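Local coordinates for protein phosphodiesterase (Salpingoeca rosetta, PDB 7D7P) that is a phosphodiesterase of the HD clan, an alpha-helical metalloprotein that holds a zinc and a magnesium ion side by side, at residues T67-R72 with H111-L116; R91-K96 with A142-D147. All blocks are in the same frame, centred on the assembly; numbering follows the deposited sequence.

How the contacts relate
Contacts 1 and 2 are neighbouring buried helix packings, their centres about 9 Å apart on the same side of the chain's centre, and both lead to the zinc ion. Contact 1 brings H111 to the metal from helix 109-126; contact 2 brings H146 and D147 from the turn that follows helix 133-145, and D260 completes the protein ligands. Around the zinc, H111 NE2 lies 3.3 Å from H146 NE2. Away from the metals the two packings merge: L94 of contact 2 also touches C70 of contact 1, and L144 also touches A112 and L116. Waters 1 and 2 are common to both, and D147 extends contact 2 to the magnesium ion.

Contact 1. Residues T67-R72 with H111-L116; sequences TAVCVR and HAVMVL. With ZN (zinc ion), chain G.
C70 of segment 67-72 packs its sulfur on V113 and L116 of segment 111-116. With chi1 at -62°, SG swings opposite the carbonyl carbon and toward the second helix, where it meets methyls of two side chains about one helical turn apart, in directions about a right angle apart: SG is 3.8 Å from L116 CD2 and 4.0 Å from V113 CG2. The same L116 methyl also reaches the root of the cysteine, 4.1 Å from C70 CB. This part is buried, and L94 of helix 87-99 and L144 of helix 133-145 help to enclose it. The two segments run in roughly the same direction, with their axes at 29° and 10.5 Å apart, so contact passes through side chains, without a hydrogen bond between them. Such helix-on-helix packing builds the all-helical fold of this phosphodiesterase family. The second helix also carries H111, whose NE2 binds the zinc ion at 2.2 Å, while its ND1 is hydrogen-bonded to H262. Packing is looser at V69, which is partly exposed; its CG1 only approaches V113 CG1 at 4.3 Å, and a bound 1,2-ethanediol lies beside the V69 side chain.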
ATOM      1  N   THR A  67      -9.022 -15.573  33.766  1.00 22.07           N
ATOM      2  CA  THR A  67      -9.028 -16.986  34.133  1.00 24.80           C
ATOM      3  C   THR A  67     -10.277 -17.676  33.601  1.00 20.44           C
ATOM      4  O   THR A  67     -10.202 -18.768  33.027  1.00 21.28           O
ATOM      5  CB  THR A  67      -8.943 -17.139  35.653  1.00 21.06           C
ATOM      6  OG1 THR A  67      -7.780 -16.461  36.143  1.00 21.76           O
ATOM      7  CG2 THR A  67      -8.861 -18.609  36.036  1.00 21.11           C
ATOM      8  N   ALA A  68     -11.437 -17.036  33.770  1.00 21.80           N
ATOM      9  CA  ALA A  68     -12.688 -17.625  33.305  1.00 25.16           C
ATOM     10  C   ALA A  68     -12.701 -17.774  31.789  1.00 22.80           C
ATOM     11  O   ALA A  68     -13.252 -18.746  31.258  1.00 23.93           O
ATOM     12  CB  ALA A  68     -13.870 -16.778  33.774  1.00 28.05           C
ATOM     13  N   VAL A  69     -12.097 -16.820  31.075  1.00 18.26           N
ATOM     14  CA  VAL A  69     -12.040 -16.910  29.617  1.00 20.26           C
ATOM     15  C   VAL A  69     -11.220 -18.118  29.188  1.00 20.70           C
ATOM     16  O   VAL A  69     -11.626 -18.881  28.301  1.00 22.37           O
ATOM     17  CB  VAL A  69     -11.479 -15.607  29.019  1.00 24.44           C
ATOM     18  CG1 VAL A  69     -11.197 -15.786  27.536  1.00 26.27           C
ATOM     19  CG2 VAL A  69     -12.446 -14.457  29.242  1.00 26.09           C
ATOM     20  N   CYS A  70     -10.053 -18.315  29.809  1.00 15.74           N
ATOM     21  CA  CYS A  70      -9.197 -19.438  29.442  1.00 17.84           C
ATOM     22  C   CYS A  70      -9.885 -20.767  29.723  1.00 25.81           C
ATOM     23  O   CYS A  70      -9.845 -21.685  28.895  1.00 20.56           O
ATOM     24  CB  CYS A  70      -7.868 -19.351  30.194  1.00 17.48           C
ATOM     25  SG  CYS A  70      -6.884 -17.880  29.810  1.00 20.10           S
ATOM     26  N   VAL A  71     -10.530 -20.885  30.885  1.00 20.92           N
ATOM     27  CA  VAL A  71     -11.231 -22.120  31.227  1.00 19.64           C
ATOM     28  C   VAL A  71     -12.408 -22.343  30.287  1.00 23.96           C
ATOM     29  O   VAL A  71     -12.677 -23.475  29.864  1.00 24.84           O
ATOM     30  CB  VAL A  71     -11.678 -22.083  32.700  1.00 22.58           C
ATOM     31  CG1 VAL A  71     -12.550 -23.289  33.024  1.00 22.99           C
ATOM     32  CG2 VAL A  71     -10.468 -22.024  33.620  1.00 19.11           C
ATOM     33  N   ARG A  72     -13.131 -21.273  29.942  1.00 25.05           N
ATOM     34  CA  ARG A  72     -14.285 -21.412  29.060  1.00 22.25           C
ATOM     35  C   ARG A  72     -13.873 -21.871  27.667  1.00 21.05           C
ATOM     36  O   ARG A  72     -14.598 -22.641  27.026  1.00 20.11           O
ATOM     37  CB  ARG A  72     -15.052 -20.092  28.978  1.00 25.32           C
ATOM     38  CG  ARG A  72     -16.065 -19.894  30.086  1.00 29.64           C
ATOM     39  CD  ARG A  72     -16.963 -18.696  29.804  1.00 33.35           C
ATOM     40  NE  ARG A  72     -17.858 -18.917  28.669  1.00 28.49           N
ATOM     41  CZ  ARG A  72     -18.697 -18.002  28.191  1.00 35.22           C
ATOM     42  NH1 ARG A  72     -18.756 -16.797  28.743  1.00 37.50           N
ATOM     43  NH2 ARG A  72     -19.476 -18.288  27.157  1.00 36.18           N
ATOM     44  N   HIS A 111      -1.673 -10.316  26.624  1.00 15.81           N
ATOM     45  CA  HIS A 111      -1.383 -10.636  25.229  1.00 14.78           C
ATOM     46  C   HIS A 111      -1.532 -12.132  24.970  1.00 13.31           C
ATOM     47  O   HIS A 111      -2.046 -12.541  23.922  1.00 15.78           O
ATOM     48  CB  HIS A 111       0.025 -10.169  24.861  1.00 15.37           C
ATOM     49  CG  HIS A 111       0.491 -10.643  23.519  1.00 14.79           C
ATOM     50  ND1 HIS A 111      -0.188 -10.362  22.353  1.00 16.79           N
ATOM     51  CD2 HIS A 111       1.569 -11.379  23.156  1.00 17.24           C
ATOM     52  CE1 HIS A 111       0.450 -10.903  21.331  1.00 14.68           C
ATOM     53  NE2 HIS A 111       1.518 -11.528  21.790  1.00 16.13           N
ATOM     54  N   ALA A 112      -1.085 -12.962  25.916  1.00 10.93           N
ATOM     55  CA  ALA A 112      -1.233 -14.406  25.767  1.00 17.85           C
ATOM     56  C   ALA A 112      -2.701 -14.807  25.683  1.00 12.36           C
ATOM     57  O   ALA A 112      -3.076 -15.643  24.852  1.00 13.97           O
ATOM     58  CB  ALA A 112      -0.548 -15.128  26.927  1.00 11.92           C
ATOM     59  N   VAL A 113      -3.549 -14.225  26.536  1.00 13.99           N
ATOM     60  CA  VAL A 113      -4.973 -14.550  26.502  1.00 17.73           C
ATOM     61  C   VAL A 113      -5.598 -14.070  25.198  1.00 13.30           C
ATOM     62  O   VAL A 113      -6.471 -14.737  24.629  1.00 17.30           O
ATOM     63  CB  VAL A 113      -5.687 -13.955  27.730  1.00 18.65           C
ATOM     64  CG1 VAL A 113      -7.178 -14.278  27.696  1.00 15.61           C
ATOM     65  CG2 VAL A 113      -5.052 -14.473  29.010  1.00 12.14           C
ATOM     66  N   MET A 114      -5.159 -12.907  24.705  1.00 21.41           N
ATOM     67  CA  MET A 114      -5.636 -12.409  23.417  1.00 18.03           C
ATOM     68  C   MET A 114      -5.319 -13.386  22.290  1.00 16.26           C
ATOM     69  O   MET A 114      -6.147 -13.611  21.401  1.00 14.13           O
ATOM     70  CB  MET A 114      -5.012 -11.043  23.121  1.00 19.52           C
ATOM     71  CG  MET A 114      -5.630  -9.892  23.893  1.00 22.43           C
ATOM     72  SD  MET A 114      -7.230  -9.418  23.219  1.00 23.47           S
ATOM     73  CE  MET A 114      -6.749  -8.232  21.962  1.00 23.65           C
ATOM     74  N   VAL A 115      -4.120 -13.970  22.305  1.00 11.72           N
ATOM     75  CA  VAL A 115      -3.748 -14.905  21.249  1.00 13.35           C
ATOM     76  C   VAL A 115      -4.489 -16.225  21.422  1.00 13.80           C
ATOM     77  O   VAL A 115      -4.877 -16.869  20.439  1.00 16.62           O
ATOM     78  CB  VAL A 115      -2.220 -15.094  21.224  1.00 13.97           C
ATOM     79  CG1 VAL A 115      -1.816 -16.170  20.222  1.00 15.99           C
ATOM     80  CG2 VAL A 115      -1.546 -13.778  20.885  1.00 13.12           C
ATOM     81  N   LEU A 116      -4.709 -16.645  22.671  1.00 15.67           N
ATOM     82  CA  LEU A 116      -5.506 -17.843  22.912  1.00 18.58           C
ATOM     83  C   LEU A 116      -6.932 -17.659  22.407  1.00 15.42           C
ATOM     84  O   LEU A 116      -7.470 -18.521  21.702  1.00 19.68           O
ATOM     85  CB  LEU A 116      -5.507 -18.193  24.401  1.00 11.44           C
ATOM     86  CG  LEU A 116      -6.566 -19.231  24.795  1.00 21.71           C
ATOM     87  CD1 LEU A 116      -6.246 -20.587  24.182  1.00 16.43           C
ATOM     88  CD2 LEU A 116      -6.709 -19.345  26.305  1.00 19.24           C
TER
HETATM   89 ZN    ZN G 806       3.080 -12.771  20.746  1.00 22.94          ZN
HETATM   90  O   HOH W   1       4.987 -13.753  19.479  1.00 18.11           O
HETATM   91  O   HOH W   2       4.005 -10.729  19.957  1.00 18.64           O

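Contact 2. Residues R91-K96 with A142-D147. With ZN (zinc ion), chain G; MG (magnesium ion), chain H.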
ATOM      1  N   ARG A  91      -6.279 -25.384  36.162  1.00 18.97           N
ATOM      2  CA  ARG A  91      -6.216 -24.086  36.826  1.00 21.00           C
ATOM      3  C   ARG A  91      -4.835 -23.830  37.419  1.00 23.61           C
ATOM      4  O   ARG A  91      -4.358 -22.688  37.420  1.00 18.56           O
ATOM      5  CB  ARG A  91      -7.295 -23.997  37.904  1.00 17.41           C
ATOM      6  CG  ARG A  91      -8.705 -24.015  37.339  1.00 21.34           C
ATOM      7  CD  ARG A  91      -9.758 -23.954  38.433  1.00 21.71           C
ATOM      8  NE  ARG A  91     -11.108 -23.907  37.877  1.00 16.20           N
ATOM      9  CZ  ARG A  91     -11.701 -22.795  37.455  1.00 15.74           C
ATOM     10  NH1 ARG A  91     -11.064 -21.634  37.524  1.00 16.78           N
ATOM     11  NH2 ARG A  91     -12.929 -22.846  36.959  1.00 18.46           N
ATOM     12  N   LYS A  92      -4.181 -24.876  37.931  1.00 24.15           N
ATOM     13  CA  LYS A  92      -2.819 -24.718  38.434  1.00 24.41           C
ATOM     14  C   LYS A  92      -1.848 -24.417  37.298  1.00 24.36           C
ATOM     15  O   LYS A  92      -0.946 -23.586  37.447  1.00 20.83           O
ATOM     16  CB  LYS A  92      -2.393 -25.976  39.193  1.00 19.82           C
ATOM     17  CG  LYS A  92      -1.031 -25.873  39.864  1.00 33.45           C
ATOM     18  CD  LYS A  92      -0.994 -24.741  40.882  1.00 41.53           C
ATOM     19  CE  LYS A  92      -1.993 -24.972  42.007  1.00 43.39           C
ATOM     20  NZ  LYS A  92      -2.091 -23.796  42.919  1.00 48.03           N
ATOM     21  N   TRP A  93      -2.022 -25.083  36.155  1.00 19.98           N
ATOM     22  CA  TRP A  93      -1.211 -24.775  34.981  1.00 21.83           C
ATOM     23  C   TRP A  93      -1.438 -23.339  34.518  1.00 17.27           C
ATOM     24  O   TRP A  93      -0.479 -22.616  34.220  1.00 15.12           O
ATOM     25  CB  TRP A  93      -1.527 -25.770  33.863  1.00 19.09           C
ATOM     26  CG  TRP A  93      -0.948 -25.415  32.527  1.00 19.23           C
ATOM     27  CD1 TRP A  93       0.342 -25.592  32.118  1.00 21.52           C
ATOM     28  CD2 TRP A  93      -1.645 -24.838  31.415  1.00 16.70           C
ATOM     29  NE1 TRP A  93       0.493 -25.154  30.824  1.00 16.37           N
ATOM     30  CE2 TRP A  93      -0.712 -24.686  30.370  1.00 16.47           C
ATOM     31  CE3 TRP A  93      -2.967 -24.431  31.205  1.00 17.16           C
ATOM     32  CZ2 TRP A  93      -1.058 -24.146  29.132  1.00 18.03           C
ATOM     33  CZ3 TRP A  93      -3.310 -23.893  29.974  1.00 15.18           C
ATOM     34  CH2 TRP A  93      -2.358 -23.757  28.954  1.00 22.28           C
ATOM     35  N   LEU A  94      -2.700 -22.905  34.468  1.00 17.93           N
ATOM     36  CA  LEU A  94      -3.006 -21.525  34.099  1.00 22.53           C
ATOM     37  C   LEU A  94      -2.292 -20.536  35.012  1.00 18.80           C
ATOM     38  O   LEU A  94      -1.719 -19.546  34.542  1.00 16.87           O
ATOM     39  CB  LEU A  94      -4.516 -21.293  34.144  1.00 16.10           C
ATOM     40  CG  LEU A  94      -5.332 -21.846  32.979  1.00 25.48           C
ATOM     41  CD1 LEU A  94      -6.820 -21.620  33.208  1.00 17.57           C
ATOM     42  CD2 LEU A  94      -4.885 -21.196  31.690  1.00 20.37           C
ATOM     43  N   GLN A  95      -2.321 -20.787  36.322  1.00 18.34           N
ATOM     44  CA  GLN A  95      -1.630 -19.911  37.263  1.00 24.50           C
ATOM     45  C   GLN A  95      -0.129 -19.890  37.003  1.00 20.46           C
ATOM     46  O   GLN A  95       0.490 -18.821  36.986  1.00 19.58           O
ATOM     47  CB  GLN A  95      -1.922 -20.361  38.695  1.00 26.22           C
ATOM     48  CG  GLN A  95      -1.204 -19.554  39.762  1.00 28.19           C
ATOM     49  CD  GLN A  95      -1.504 -20.050  41.165  1.00 35.84           C
ATOM     50  OE1 GLN A  95      -1.557 -21.255  41.412  1.00 38.49           O
ATOM     51  NE2 GLN A  95      -1.719 -19.120  42.088  1.00 43.83           N
ATOM     52  N   LYS A  96       0.474 -21.064  36.795  1.00 20.08           N
ATOM     53  CA  LYS A  96       1.911 -21.115  36.548  1.00 20.00           C
ATOM     54  C   LYS A  96       2.279 -20.432  35.234  1.00 23.35           C
ATOM     55  O   LYS A  96       3.346 -19.818  35.139  1.00 21.01           O
ATOM     56  CB  LYS A  96       2.399 -22.563  36.552  1.00 19.30           C
ATOM     57  CG  LYS A  96       3.907 -22.710  36.426  1.00 35.84           C
ATOM     58  CD  LYS A  96       4.635 -22.090  37.610  1.00 39.14           C
ATOM     59  CE  LYS A  96       6.131 -22.371  37.550  1.00 37.77           C
ATOM     60  NZ  LYS A  96       6.814 -22.049  38.836  1.00 41.86           N
ATOM     61  N   ALA A 142      -0.208 -23.942  22.963  1.00 14.75           N
ATOM     62  CA  ALA A 142       0.807 -23.162  22.264  1.00 15.98           C
ATOM     63  C   ALA A 142       0.474 -21.675  22.275  1.00 15.70           C
ATOM     64  O   ALA A 142       1.363 -20.837  22.469  1.00 17.28           O
ATOM     65  CB  ALA A 142       0.956 -23.662  20.828  1.00 10.83           C
ATOM     66  N   ALA A 143      -0.800 -21.328  22.066  1.00 18.54           N
ATOM     67  CA  ALA A 143      -1.188 -19.921  22.010  1.00 20.20           C
ATOM     68  C   ALA A 143      -0.948 -19.225  23.344  1.00 16.91           C
ATOM     69  O   ALA A 143      -0.458 -18.089  23.383  1.00 14.06           O
ATOM     70  CB  ALA A 143      -2.656 -19.796  21.599  1.00 13.51           C
ATOM     71  N   LEU A 144      -1.285 -19.889  24.448  1.00 12.61           N
ATOM     72  CA  LEU A 144      -1.107 -19.277  25.761  1.00 15.22           C
ATOM     73  C   LEU A 144       0.359 -19.233  26.173  1.00 13.67           C
ATOM     74  O   LEU A 144       0.756 -18.362  26.955  1.00 14.17           O
ATOM     75  CB  LEU A 144      -1.926 -20.040  26.800  1.00 12.60           C
ATOM     76  CG  LEU A 144      -2.548 -19.270  27.962  1.00 23.56           C
ATOM     77  CD1 LEU A 144      -3.173 -17.961  27.508  1.00 20.46           C
ATOM     78  CD2 LEU A 144      -3.588 -20.152  28.619  1.00 28.24           C
ATOM     79  N   SER A 145       1.174 -20.147  25.651  1.00 11.23           N
ATOM     80  CA  SER A 145       2.570 -20.288  26.039  1.00 13.42           C
ATOM     81  C   SER A 145       3.537 -19.618  25.072  1.00 15.21           C
ATOM     82  O   SER A 145       4.750 -19.672  25.298  1.00 15.54           O
ATOM     83  CB  SER A 145       2.928 -21.776  26.148  1.00 15.21           C
ATOM     84  OG  SER A 145       2.078 -22.455  27.055  1.00 20.72           O
ATOM     85  N   HIS A 146       3.037 -18.984  24.009  1.00 16.15           N
ATOM     86  CA  HIS A 146       3.896 -18.634  22.880  1.00 16.43           C
ATOM     87  C   HIS A 146       4.880 -17.510  23.187  1.00 16.53           C
ATOM     88  O   HIS A 146       5.843 -17.340  22.434  1.00 19.28           O
ATOM     89  CB  HIS A 146       3.043 -18.253  21.670  1.00 17.93           C
ATOM     90  CG  HIS A 146       2.572 -16.835  21.690  1.00 21.08           C
ATOM     91  ND1 HIS A 146       1.499 -16.417  22.448  1.00 19.43           N
ATOM     92  CD2 HIS A 146       3.035 -15.733  21.053  1.00 15.75           C
ATOM     93  CE1 HIS A 146       1.318 -15.122  22.272  1.00 18.08           C
ATOM     94  NE2 HIS A 146       2.235 -14.683  21.430  1.00 16.54           N
ATOM     95  N   ASP A 147       4.669 -16.739  24.256  1.00 13.44           N
ATOM     96  CA  ASP A 147       5.550 -15.623  24.580  1.00 14.81           C
ATOM     97  C   ASP A 147       6.042 -15.692  26.022  1.00 15.01           C
ATOM     98  O   ASP A 147       6.287 -14.657  26.643  1.00 13.74           O
ATOM     99  CB  ASP A 147       4.856 -14.284  24.324  1.00 14.67           C
ATOM    100  CG  ASP A 147       5.194 -13.698  22.965  1.00 16.73           C
ATOM    101  OD1 ASP A 147       6.226 -14.089  22.380  1.00 14.86           O
ATOM    102  OD2 ASP A 147       4.425 -12.840  22.483  1.00 17.05           O
TER
HETATM  103 ZN    ZN G 806       3.080 -12.771  20.746  1.00 22.94          ZN
HETATM  104 MG    MG H 807       6.849 -13.830  20.324  1.00 21.78          MG
HETATM  105  O   HOH W   3       2.795 -24.439  29.044  1.00 15.79           O
HETATM  106  O   HOH W   4       6.673 -16.033  20.049  1.00 17.33           O
HETATM  107  O   HOH W   5       6.758 -11.568  20.381  1.00 16.88           O
HETATM  108  O   HOH W   1       4.987 -13.753  19.479  1.00 18.11           O
HETATM  109  O   HOH W   2       4.005 -10.729  19.957  1.00 18.64           O
HETATM  110  O   HOH W   6       8.805 -13.655  20.878  1.00 13.90           O
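On the helix that leads into the two-metal site, L144 and S145 meet W93 of helix 87-99, and L144 also meets L94. A single methyl, L144 CD2, takes both apolar contacts: it lies 3.5 Å from L94 CD2, tighter than usual for two carbons, and 3.8 Å from W93 CH2 at the far end of the indole, which it approaches obliquely. With CG anti to the backbone N (chi1 169°), the tryptophan ring spans the gap to the other segment, and its CZ2 comes 4.1 Å from S145 OG. A polar link runs alongside: W93 NE1 donates to water 3, in the plane of the ring, and this water donates to S145 OG, which is also hydrogen-bonded to I141 O. The histidine-aspartate pair that follows is the HD signature for which the clan is named. H146 NE2 binds the zinc ion at 2.2 Å; the other ring nitrogen, ND1, donates to A143 O at 2.7 Å, a bent bond (153°) tilted from ring and carbonyl planes that restrains the ring's rotation and may make the imidazole a stronger metal donor. D147 bridges the metals, OD2 on zinc and OD1 on the magnesium ion, each at 2.2 Å. Y101 OH is hydrogen-bonded to both L144 O and D147 N.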